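Local coordinates for protein lantibiotic dehydratase (PDB 5EHK) that probably dehydrates serine and threonine residues of the NAI-107 lantibiotic precursor peptide in a reaction that depends on aminoacylated tRNA, at residues 131-134 with 135-139; 398-401 with 402-406; 491-494 with 495-498; 741-744 with 745-748. All blocks are in the same frame, centred on the assembly; numbering follows the deposited sequence.

All four contacts are local and form two groups. Interactions 1 and 4 lie at the end of helix 119-138 and at the start of helix 743-755, which pack together: Ile134 CD1 is 3.6 Å from Leu748 CD2. Interactions 2 and 3 occupy two loops nearer the centre of the chain, linked by a long, weak ion pair, Arg401 NH1 to Asp496 OD2. Interaction 1 is partly buried, and the other three are surface contacts. Their chemistry differs with local structure: helical backbone bonding that tightens toward three-residue spacing at the end of 131-139, a helix N-cap in 741-748, a 3-10 turn in 491-498, and arginine packing without hydrogen bonds across the contact in 398-406.

Interaction 1: residues 131-134 with 135-139; sequences RYDI and RMRTR
Asp133 and Arg137 run side by side, one turn apart on helix 119-138, pointing the same way with their carboxylate and guanidinium planes almost perpendicular, at 88°. With the Asp133 carboxyl group trans to the backbone N (chi1 -169°), OD1 lies alongside the aliphatic part of the arginine. There Asp133 OD1 meets Arg137 CD at 3.2 Å, while Arg137 NE is 4.0 Å from Asp133 OD1, too far for a salt bridge. A bend about the CG-CD bond (chi3 59°) leads the guanidinium away, its CZ lying farther still from the carboxylate.

On another side of the helix, Ile134 and Thr138 are angled across each other, the branch methyl CG2 of Ile134 lying 3.4 Å from Thr138 OG1. The backbone beneath is more regular: Arg135 N bonds to Arg131 O at 3.0 Å and Met136 N to Tyr132 O at 3.1 Å. Arg137 N is shared between a weak bond to Asp133 O, four residues back, and a bond to Ile134 O, three back, at 3.3 Å and from above the carbonyl plane.

Ile134 packs on Leu736 and Leu738 of strand 735-739, and Arg131 forms salt bridges to Asp751 and Glu752 of helix 743-755. Within the nine residues the bonding is mainly between backbone atoms, while Asp133 and Arg137 probably add a longer-range attraction without a direct bond between the charged groups.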
loop_
_atom_site.group_PDB
_atom_site.type_symbol
_atom_site.label_atom_id
_atom_site.label_comp_id
_atom_site.label_asym_id
_atom_site.label_seq_id
_atom_site.Cartn_x
_atom_site.Cartn_y
_atom_site.Cartn_z
ATOM N N ARG A 131 41.535 5.664 -11.882
ATOM C CA ARG A 131 40.154 5.836 -12.309
ATOM C C ARG A 131 40.096 6.798 -13.477
ATOM O O ARG A 131 39.351 6.578 -14.430
ATOM C CB ARG A 131 39.292 6.345 -11.165
ATOM C CG ARG A 131 39.130 5.356 -10.047
ATOM C CD ARG A 131 38.371 5.966 -8.893
ATOM N NE ARG A 131 38.452 5.094 -7.728
ATOM C CZ ARG A 131 37.678 4.026 -7.554
ATOM N NH1 ARG A 131 36.756 3.715 -8.467
ATOM N NH2 ARG A 131 37.817 3.276 -6.468
ATOM N N TYR A 132 40.849 7.890 -13.369
ATOM C CA TYR A 132 40.906 8.905 -14.420
ATOM C C TYR A 132 41.616 8.430 -15.707
ATOM O O TYR A 132 41.287 8.879 -16.806
ATOM C CB TYR A 132 41.565 10.183 -13.886
ATOM C CG TYR A 132 40.692 10.996 -12.937
ATOM C CD1 TYR A 132 39.381 11.329 -13.267
ATOM C CD2 TYR A 132 41.176 11.408 -11.699
ATOM C CE1 TYR A 132 38.590 12.061 -12.403
ATOM C CE2 TYR A 132 40.398 12.137 -10.833
ATOM C CZ TYR A 132 39.105 12.463 -11.189
ATOM O OH TYR A 132 38.332 13.187 -10.318
ATOM N N ASP A 133 42.588 7.533 -15.568
ATOM C CA ASP A 133 43.322 7.016 -16.717
ATOM C C ASP A 133 42.368 6.126 -17.507
ATOM O O ASP A 133 42.049 6.412 -18.662
ATOM C CB ASP A 133 44.535 6.201 -16.226
ATOM C CG ASP A 133 45.532 5.838 -17.345
ATOM O OD1 ASP A 133 45.131 5.632 -18.517
ATOM O OD2 ASP A 133 46.741 5.742 -17.030
ATOM N N ILE A 134 41.881 5.078 -16.845
ATOM C CA ILE A 134 40.902 4.162 -17.401
ATOM C C ILE A 134 39.763 4.912 -18.064
ATOM O O ILE A 134 39.331 4.545 -19.161
ATOM C CB ILE A 134 40.318 3.272 -16.296
ATOM C CG1 ILE A 134 41.421 2.387 -15.728
ATOM C CG2 ILE A 134 39.178 2.413 -16.827
ATOM C CD1 ILE A 134 40.948 1.376 -14.745
ATOM N N ARG A 135 39.290 5.972 -17.409
ATOM C CA ARG A 135 38.189 6.745 -17.958
ATOM C C ARG A 135 38.568 7.335 -19.288
ATOM O O ARG A 135 37.818 7.215 -20.253
ATOM C CB ARG A 135 37.769 7.888 -17.049
ATOM C CG ARG A 135 36.394 8.402 -17.403
ATOM C CD ARG A 135 36.169 9.843 -17.013
ATOM N NE ARG A 135 34.738 10.115 -17.036
ATOM C CZ ARG A 135 33.946 10.048 -15.972
ATOM N NH1 ARG A 135 34.454 9.772 -14.772
ATOM N NH2 ARG A 135 32.651 10.292 -16.108
ATOM N N MET A 136 39.734 7.972 -19.322
ATOM C CA MET A 136 40.189 8.724 -20.490
ATOM C C MET A 136 40.340 7.836 -21.712
ATOM O O MET A 136 40.284 8.299 -22.864
ATOM C CB MET A 136 41.520 9.407 -20.205
ATOM C CG MET A 136 41.875 10.444 -21.235
ATOM S SD MET A 136 43.205 11.542 -20.721
ATOM C CE MET A 136 42.785 13.003 -21.675
ATOM N N ARG A 137 40.495 6.548 -21.451
ATOM C CA ARG A 137 40.779 5.619 -22.513
ATOM C C ARG A 137 39.607 4.671 -22.805
ATOM O O ARG A 137 39.597 3.970 -23.813
ATOM C CB ARG A 137 42.135 4.937 -22.246
ATOM C CG ARG A 137 43.315 5.966 -22.337
ATOM C CD ARG A 137 44.653 5.531 -21.712
ATOM N NE ARG A 137 45.159 4.292 -22.320
ATOM C CZ ARG A 137 45.925 4.200 -23.414
ATOM N NH1 ARG A 137 46.327 5.283 -24.080
ATOM N NH2 ARG A 137 46.285 2.995 -23.842
ATOM N N THR A 138 38.592 4.685 -21.946
ATOM C CA THR A 138 37.464 3.767 -22.110
ATOM C C THR A 138 36.060 4.313 -21.903
ATOM O O THR A 138 35.127 3.737 -22.439
ATOM C CB THR A 138 37.600 2.516 -21.224
ATOM O OG1 THR A 138 37.802 2.918 -19.857
ATOM C CG2 THR A 138 38.765 1.653 -21.691
ATOM N N ARG A 139 35.891 5.381 -21.124
ATOM C CA ARG A 139 34.529 5.882 -20.821
ATOM C C ARG A 139 33.952 6.919 -21.761
ATOM O O ARG A 139 34.306 8.097 -21.690
ATOM C CB ARG A 139 34.408 6.448 -19.396
ATOM C CG ARG A 139 32.997 6.953 -19.073
ATOM C CD ARG A 139 32.265 6.076 -18.117
ATOM N NE ARG A 139 32.147 6.719 -16.815
ATOM C CZ ARG A 139 31.009 7.165 -16.298
ATOM N NH1 ARG A 139 29.869 7.029 -16.962
ATOM N NH2 ARG A 139 31.015 7.737 -15.103
#

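Interaction 2: residues 398-401 with 402-406; sequences PPRR and GMRAL
Gly402 O is approached by two methylene carbons of Arg400, CD at 3.4 Å and CG at 3.9 Å, and no hydrogen bond crosses this contact. Of Arg400, this carbonyl meets the aliphatic part and not the charged end, while the Gly402 backbone is hydrogen-bonded to Gln660. At the backbone angles of Gly402 (phi 82°) a CB would press on the carbonyl O of Arg401, which calls for glycine, and the chain turns here so that Arg404 comes back beside Arg400. Arg401, its CB against Gly402 N, points its guanidinium to long, weak ion pairs with Asp496 and Glu618.

The Arg400 chain bends at chi3 (-40°), which swings its guanidinium across the first part of the Arg404 side chain. Arg404 CG sits over one face of that group, 3.8 Å above the plane and displaced toward the rim. The two guanidinium planes are 83° apart, so the groups do not stack. Arg400 NH1 and Arg404 NE remain 4.6 Å apart, and both side chains make long, weak ion pairs with Glu454, whose carboxylate probably offsets the proximity of the like charges. Arg404 NH2 is held separately by a hydrogen bond to Pro452 O.

Before the contact, Pro399 centres an inverse gamma turn, closed by a weak bond of 2.8 Å from Arg400 N to Pro398 O. After it, residues 404-405 form a short 3-10 segment, and Leu406 takes the N-cap position of the next helix. The loop thus connects helix 380-395 to helix 407-417, with Met403, Ala405 and Leu406 resting on Glu654 of helix 647-656.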
loop_
_atom_site.group_PDB
_atom_site.type_symbol
_atom_site.label_atom_id
_atom_site.label_comp_id
_atom_site.label_asym_id
_atom_site.label_seq_id
_atom_site.Cartn_x
_atom_site.Cartn_y
_atom_site.Cartn_z
ATOM N N PRO A 398 5.129 -1.399 -20.400
ATOM C CA PRO A 398 3.899 -1.469 -19.577
ATOM C C PRO A 398 2.622 -0.953 -20.287
ATOM O O PRO A 398 2.671 0.003 -21.054
ATOM C CB PRO A 398 4.228 -0.572 -18.381
ATOM C CG PRO A 398 5.771 -0.528 -18.328
ATOM C CD PRO A 398 6.216 -0.640 -19.745
ATOM N N PRO A 399 1.473 -1.587 -20.020
ATOM C CA PRO A 399 0.198 -1.225 -20.661
ATOM C C PRO A 399 -0.416 0.018 -20.014
ATOM O O PRO A 399 -1.443 -0.023 -19.336
ATOM C CB PRO A 399 -0.669 -2.466 -20.426
ATOM C CG PRO A 399 -0.165 -3.008 -19.145
ATOM C CD PRO A 399 1.322 -2.738 -19.113
ATOM N N ARG A 400 0.239 1.134 -20.263
ATOM C CA ARG A 400 0.002 2.374 -19.553
ATOM C C ARG A 400 0.122 3.540 -20.562
ATOM O O ARG A 400 0.857 3.427 -21.535
ATOM C CB ARG A 400 1.083 2.484 -18.464
ATOM C CG ARG A 400 0.897 3.623 -17.506
ATOM C CD ARG A 400 2.181 3.981 -16.797
ATOM N NE ARG A 400 2.978 2.822 -16.409
ATOM C CZ ARG A 400 2.644 1.988 -15.429
ATOM N NH1 ARG A 400 1.515 2.183 -14.754
ATOM N NH2 ARG A 400 3.423 0.951 -15.133
ATOM N N ARG A 401 -0.602 4.637 -20.370
ATOM C CA ARG A 401 -0.313 5.868 -21.130
ATOM C C ARG A 401 0.229 6.965 -20.203
ATOM O O ARG A 401 -0.312 7.212 -19.130
ATOM C CB ARG A 401 -1.537 6.340 -21.929
ATOM C CG ARG A 401 -1.709 5.595 -23.263
ATOM C CD ARG A 401 -3.170 5.142 -23.525
ATOM N NE ARG A 401 -3.620 4.280 -22.440
ATOM C CZ ARG A 401 -3.149 3.047 -22.226
ATOM N NH1 ARG A 401 -2.231 2.534 -23.051
ATOM N NH2 ARG A 401 -3.585 2.311 -21.196
ATOM N N GLY A 402 1.310 7.615 -20.604
ATOM C CA GLY A 402 1.887 8.644 -19.759
ATOM C C GLY A 402 2.784 8.086 -18.673
ATOM O O GLY A 402 2.842 6.891 -18.478
ATOM N N MET A 403 3.495 8.961 -17.976
ATOM C CA MET A 403 4.265 8.588 -16.798
ATOM C C MET A 403 3.396 7.958 -15.684
ATOM O O MET A 403 2.239 8.338 -15.467
ATOM C CB MET A 403 4.942 9.825 -16.223
ATOM C CG MET A 403 5.943 10.476 -17.121
ATOM S SD MET A 403 7.479 9.544 -17.214
ATOM C CE MET A 403 8.327 10.182 -15.760
ATOM N N ARG A 404 3.987 7.014 -14.954
ATOM C CA ARG A 404 3.340 6.383 -13.820
ATOM C C ARG A 404 3.082 7.413 -12.717
ATOM O O ARG A 404 2.099 7.314 -12.003
ATOM C CB ARG A 404 4.193 5.235 -13.284
ATOM C CG ARG A 404 3.449 4.391 -12.286
ATOM C CD ARG A 404 4.291 3.283 -11.700
ATOM N NE ARG A 404 3.559 2.539 -10.670
ATOM C CZ ARG A 404 3.609 2.820 -9.368
ATOM N NH1 ARG A 404 4.334 3.842 -8.925
ATOM N NH2 ARG A 404 2.926 2.084 -8.504
ATOM N N ALA A 405 3.958 8.400 -12.587
ATOM C CA ALA A 405 3.786 9.473 -11.603
ATOM C C ALA A 405 2.501 10.331 -11.666
ATOM O O ALA A 405 2.266 11.142 -10.778
ATOM C CB ALA A 405 4.997 10.391 -11.614
ATOM N N LEU A 406 1.693 10.202 -12.710
ATOM C CA LEU A 406 0.518 11.040 -12.825
ATOM C C LEU A 406 -0.691 10.186 -12.954
ATOM O O LEU A 406 -1.743 10.683 -13.340
ATOM C CB LEU A 406 0.569 11.964 -14.045
ATOM C CG LEU A 406 1.572 13.102 -14.216
ATOM C CD1 LEU A 406 1.222 13.927 -15.473
ATOM C CD2 LEU A 406 1.665 13.998 -12.967
#

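Interaction 3: residues 491-494 with 495-498; sequences EAAP and ADLP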
loop_
_atom_site.group_PDB
_atom_site.type_symbol
_atom_site.label_atom_id
_atom_site.label_comp_id
_atom_site.label_asym_id
_atom_site.label_seq_id
_atom_site.Cartn_x
_atom_site.Cartn_y
_atom_site.Cartn_z
ATOM N N GLU A 491 -1.472 -6.360 -26.519
ATOM C CA GLU A 491 -1.172 -5.935 -27.879
ATOM C C GLU A 491 -1.126 -4.405 -27.930
ATOM O O GLU A 491 -2.159 -3.727 -27.854
ATOM C CB GLU A 491 -2.195 -6.510 -28.873
ATOM C CG GLU A 491 -1.609 -7.528 -29.841
ATOM C CD GLU A 491 -1.960 -7.236 -31.304
ATOM O OE1 GLU A 491 -3.089 -7.572 -31.738
ATOM O OE2 GLU A 491 -1.103 -6.680 -32.028
ATOM N N ALA A 492 0.088 -3.870 -28.051
ATOM C CA ALA A 492 0.285 -2.426 -28.049
ATOM C C ALA A 492 -0.337 -1.727 -29.280
ATOM O O ALA A 492 0.052 -1.977 -30.410
ATOM C CB ALA A 492 1.763 -2.113 -27.927
ATOM N N ALA A 493 -1.277 -0.823 -29.039
ATOM C CA ALA A 493 -2.004 -0.148 -30.104
ATOM C C ALA A 493 -1.197 0.956 -30.786
ATOM O O ALA A 493 -0.572 1.782 -30.114
ATOM C CB ALA A 493 -3.284 0.433 -29.543
ATOM N N PRO A 494 -1.256 1.015 -32.128
ATOM C CA PRO A 494 -0.509 2.048 -32.869
ATOM C C PRO A 494 -0.893 3.497 -32.504
ATOM O O PRO A 494 -0.055 4.386 -32.638
ATOM C CB PRO A 494 -0.815 1.717 -34.341
ATOM C CG PRO A 494 -2.039 0.856 -34.294
ATOM C CD PRO A 494 -1.911 0.062 -33.038
ATOM N N ALA A 495 -2.116 3.724 -32.032
ATOM C CA ALA A 495 -2.524 5.059 -31.602
ATOM C C ALA A 495 -1.752 5.557 -30.388
ATOM O O ALA A 495 -1.782 6.739 -30.073
ATOM C CB ALA A 495 -4.003 5.079 -31.302
ATOM N N ASP A 496 -1.091 4.638 -29.691
ATOM C CA ASP A 496 -0.379 4.959 -28.456
ATOM C C ASP A 496 1.099 5.217 -28.693
ATOM O O ASP A 496 1.867 5.421 -27.748
ATOM C CB ASP A 496 -0.545 3.827 -27.434
ATOM C CG ASP A 496 -1.982 3.676 -26.952
ATOM O OD1 ASP A 496 -2.795 4.587 -27.235
ATOM O OD2 ASP A 496 -2.290 2.653 -26.282
ATOM N N LEU A 497 1.508 5.182 -29.949
ATOM C CA LEU A 497 2.912 5.363 -30.245
ATOM C C LEU A 497 3.343 6.751 -29.814
ATOM O O LEU A 497 2.654 7.727 -30.067
ATOM C CB LEU A 497 3.196 5.144 -31.731
ATOM C CG LEU A 497 3.211 3.699 -32.240
ATOM C CD1 LEU A 497 3.139 3.733 -33.743
ATOM C CD2 LEU A 497 4.454 2.969 -31.770
ATOM N N PRO A 498 4.497 6.842 -29.165
ATOM C CA PRO A 498 4.982 8.138 -28.696
ATOM C C PRO A 498 5.469 8.979 -29.861
ATOM O O PRO A 498 5.770 8.412 -30.919
ATOM C CB PRO A 498 6.177 7.753 -27.834
ATOM C CG PRO A 498 6.693 6.507 -28.488
ATOM C CD PRO A 498 5.472 5.765 -28.929
HETATM O O HOH W 1 -1.235 0.171 -26.236
#
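Ala493 and Asp496 close the first of two overlapping beta turns that make up a short 3-10 turn, in the loop between helix 481-487 and strand 500-508. Asp496 N donates to Ala493 O at 2.9 Å with an N-H...O angle of 158°, and Leu497 N donates to Pro494 O at 3.2 Å with 162°. Both bonds are fairly straight at the hydrogen, yet each donor stands above the acceptor's carbonyl plane, consistent with the tight three-residue spacing.

The closely packed part is formed by Leu497. Its CG is beside the backbone N (chi1 -76°), which folds the side chain back over the preceding turn: CG and CD1 of Leu497 each come within 3.4 Å of Pro494 O. Contact with the proline ring is looser, Leu497 CD1 being 4.5 Å from Pro494 CB. The buried leucine also packs on Trp394 of helix 380-395 and Phe6 of strand 6-17, joining the turn to the body of the protein.

Pro494 and Ala495 form the exposed side, the proline ring lying next to Ala495 N. Near them the Asp496 carboxylate is divided between partners. OD1 makes a salt bridge to Arg799, while OD2 has a long, weak ion pair with Arg401, lies 4.1 Å from Ala493 CB and is linked to the same alanine through solvent: one water accepts from Ala493 N and donates to Asp496 OD2 at 2.7 Å.

Interaction 4: residues 741-744 with 745-748; sequences DDAW and HRVL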
loop_
_atom_site.group_PDB
_atom_site.type_symbol
_atom_site.label_atom_id
_atom_site.label_comp_id
_atom_site.label_asym_id
_atom_site.label_seq_id
_atom_site.Cartn_x
_atom_site.Cartn_y
_atom_site.Cartn_z
ATOM N N ASP A 741 42.837 -9.397 -15.372
ATOM C CA ASP A 741 44.149 -10.033 -15.397
ATOM C C ASP A 741 45.120 -9.043 -14.768
ATOM O O ASP A 741 46.037 -9.414 -14.031
ATOM C CB ASP A 741 44.561 -10.352 -16.845
ATOM C CG ASP A 741 45.355 -11.673 -16.983
ATOM O OD1 ASP A 741 46.146 -12.027 -16.071
ATOM O OD2 ASP A 741 45.182 -12.353 -18.024
ATOM N N ASP A 742 44.898 -7.771 -15.069
ATOM C CA ASP A 742 45.681 -6.683 -14.509
ATOM C C ASP A 742 45.625 -6.625 -12.977
ATOM O O ASP A 742 44.560 -6.726 -12.379
ATOM C CB ASP A 742 45.222 -5.364 -15.113
ATOM C CG ASP A 742 46.169 -4.236 -14.818
ATOM O OD1 ASP A 742 46.644 -4.117 -13.674
ATOM O OD2 ASP A 742 46.456 -3.465 -15.747
ATOM N N ALA A 743 46.788 -6.469 -12.350
ATOM C CA ALA A 743 46.874 -6.456 -10.889
ATOM C C ALA A 743 46.338 -5.152 -10.296
ATOM O O ALA A 743 45.686 -5.169 -9.253
ATOM C CB ALA A 743 48.323 -6.712 -10.422
ATOM N N TRP A 744 46.605 -4.030 -10.961
ATOM C CA TRP A 744 46.018 -2.750 -10.559
ATOM C C TRP A 744 44.484 -2.719 -10.687
ATOM O O TRP A 744 43.793 -2.244 -9.782
ATOM C CB TRP A 744 46.585 -1.579 -11.362
ATOM C CG TRP A 744 47.888 -0.999 -10.906
ATOM C CD1 TRP A 744 49.026 -0.868 -11.645
ATOM C CD2 TRP A 744 48.179 -0.442 -9.618
ATOM N NE1 TRP A 744 50.004 -0.254 -10.902
ATOM C CE2 TRP A 744 49.515 0.007 -9.650
ATOM C CE3 TRP A 744 47.439 -0.276 -8.442
ATOM C CZ2 TRP A 744 50.130 0.606 -8.554
ATOM C CZ3 TRP A 744 48.050 0.317 -7.358
ATOM C CH2 TRP A 744 49.385 0.752 -7.420
ATOM N N HIS A 745 43.959 -3.205 -11.811
ATOM C CA HIS A 745 42.514 -3.275 -12.002
ATOM C C HIS A 745 41.873 -4.201 -10.958
ATOM O O HIS A 745 40.735 -3.973 -10.531
ATOM C CB HIS A 745 42.138 -3.710 -13.420
ATOM C CG HIS A 745 42.512 -2.716 -14.478
ATOM N ND1 HIS A 745 42.009 -2.770 -15.762
ATOM C CD2 HIS A 745 43.373 -1.668 -14.457
ATOM C CE1 HIS A 745 42.520 -1.783 -16.477
ATOM N NE2 HIS A 745 43.354 -1.100 -15.711
ATOM N N ARG A 746 42.595 -5.241 -10.547
ATOM C CA ARG A 746 42.062 -6.173 -9.551
ATOM C C ARG A 746 41.917 -5.557 -8.152
ATOM O O ARG A 746 41.095 -6.010 -7.355
ATOM C CB ARG A 746 42.904 -7.450 -9.487
ATOM C CG ARG A 746 42.427 -8.551 -10.417
ATOM C CD ARG A 746 43.290 -9.781 -10.270
ATOM N NE ARG A 746 44.680 -9.473 -10.582
ATOM C CZ ARG A 746 45.684 -10.332 -10.442
ATOM N NH1 ARG A 746 45.449 -11.556 -9.980
ATOM N NH2 ARG A 746 46.923 -9.965 -10.757
ATOM N N VAL A 747 42.718 -4.539 -7.848
ATOM C CA VAL A 747 42.600 -3.869 -6.558
ATOM C C VAL A 747 41.629 -2.721 -6.680
ATOM O O VAL A 747 41.003 -2.325 -5.716
ATOM C CB VAL A 747 43.952 -3.348 -6.012
ATOM C CG1 VAL A 747 45.070 -4.360 -6.266
ATOM C CG2 VAL A 747 44.296 -1.987 -6.606
ATOM N N LEU A 748 41.506 -2.187 -7.886
ATOM C CA LEU A 748 40.563 -1.119 -8.143
ATOM C C LEU A 748 39.139 -1.635 -7.973
ATOM O O LEU A 748 38.261 -0.919 -7.477
ATOM C CB LEU A 748 40.777 -0.542 -9.540
ATOM C CG LEU A 748 39.982 0.735 -9.818
ATOM C CD1 LEU A 748 40.501 1.899 -8.993
ATOM C CD2 LEU A 748 40.041 1.059 -11.296
#
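The imidazole of His745 carries the carboxylate of Asp742 on one face, their planes 2° apart and stacked, with OD2 3.8 Å above the ring plane and offset toward its rim. Asp742 CB makes a CH-pi contact over the ring, 4.2 Å from the centroid of the His745 ring, and the carbonyl carbon of Trp744 lies at the ring edge. This is the N-cap of helix 743-755. Asp742 OD1 accepts from Trp744 N at 2.7 Å and from His745 N at 3.4 Å, both weak bonds; the carboxylate lies anti to its own N (chi1 -167°) and beside the carbonyl carbon, which brings OD1 to the amides that follow. His745 ND1 takes the N-H of Asp739.

The Trp744 indole is met at its edge by Val747, whose CG2 lies 4.0 Å from CE3 of Trp744.

The Arg746 guanidinium has Asp741 O over one face and Ala743 N at its edge in plane, and NH1 forms a salt bridge to Asp711. A bend at chi3 (-59°) curls the arginine back over the helix start. Asp742 O is thereby gripped from opposite faces of its plane, by Arg746 N at 3.1 Å and Arg746 NE at 3.3 Å.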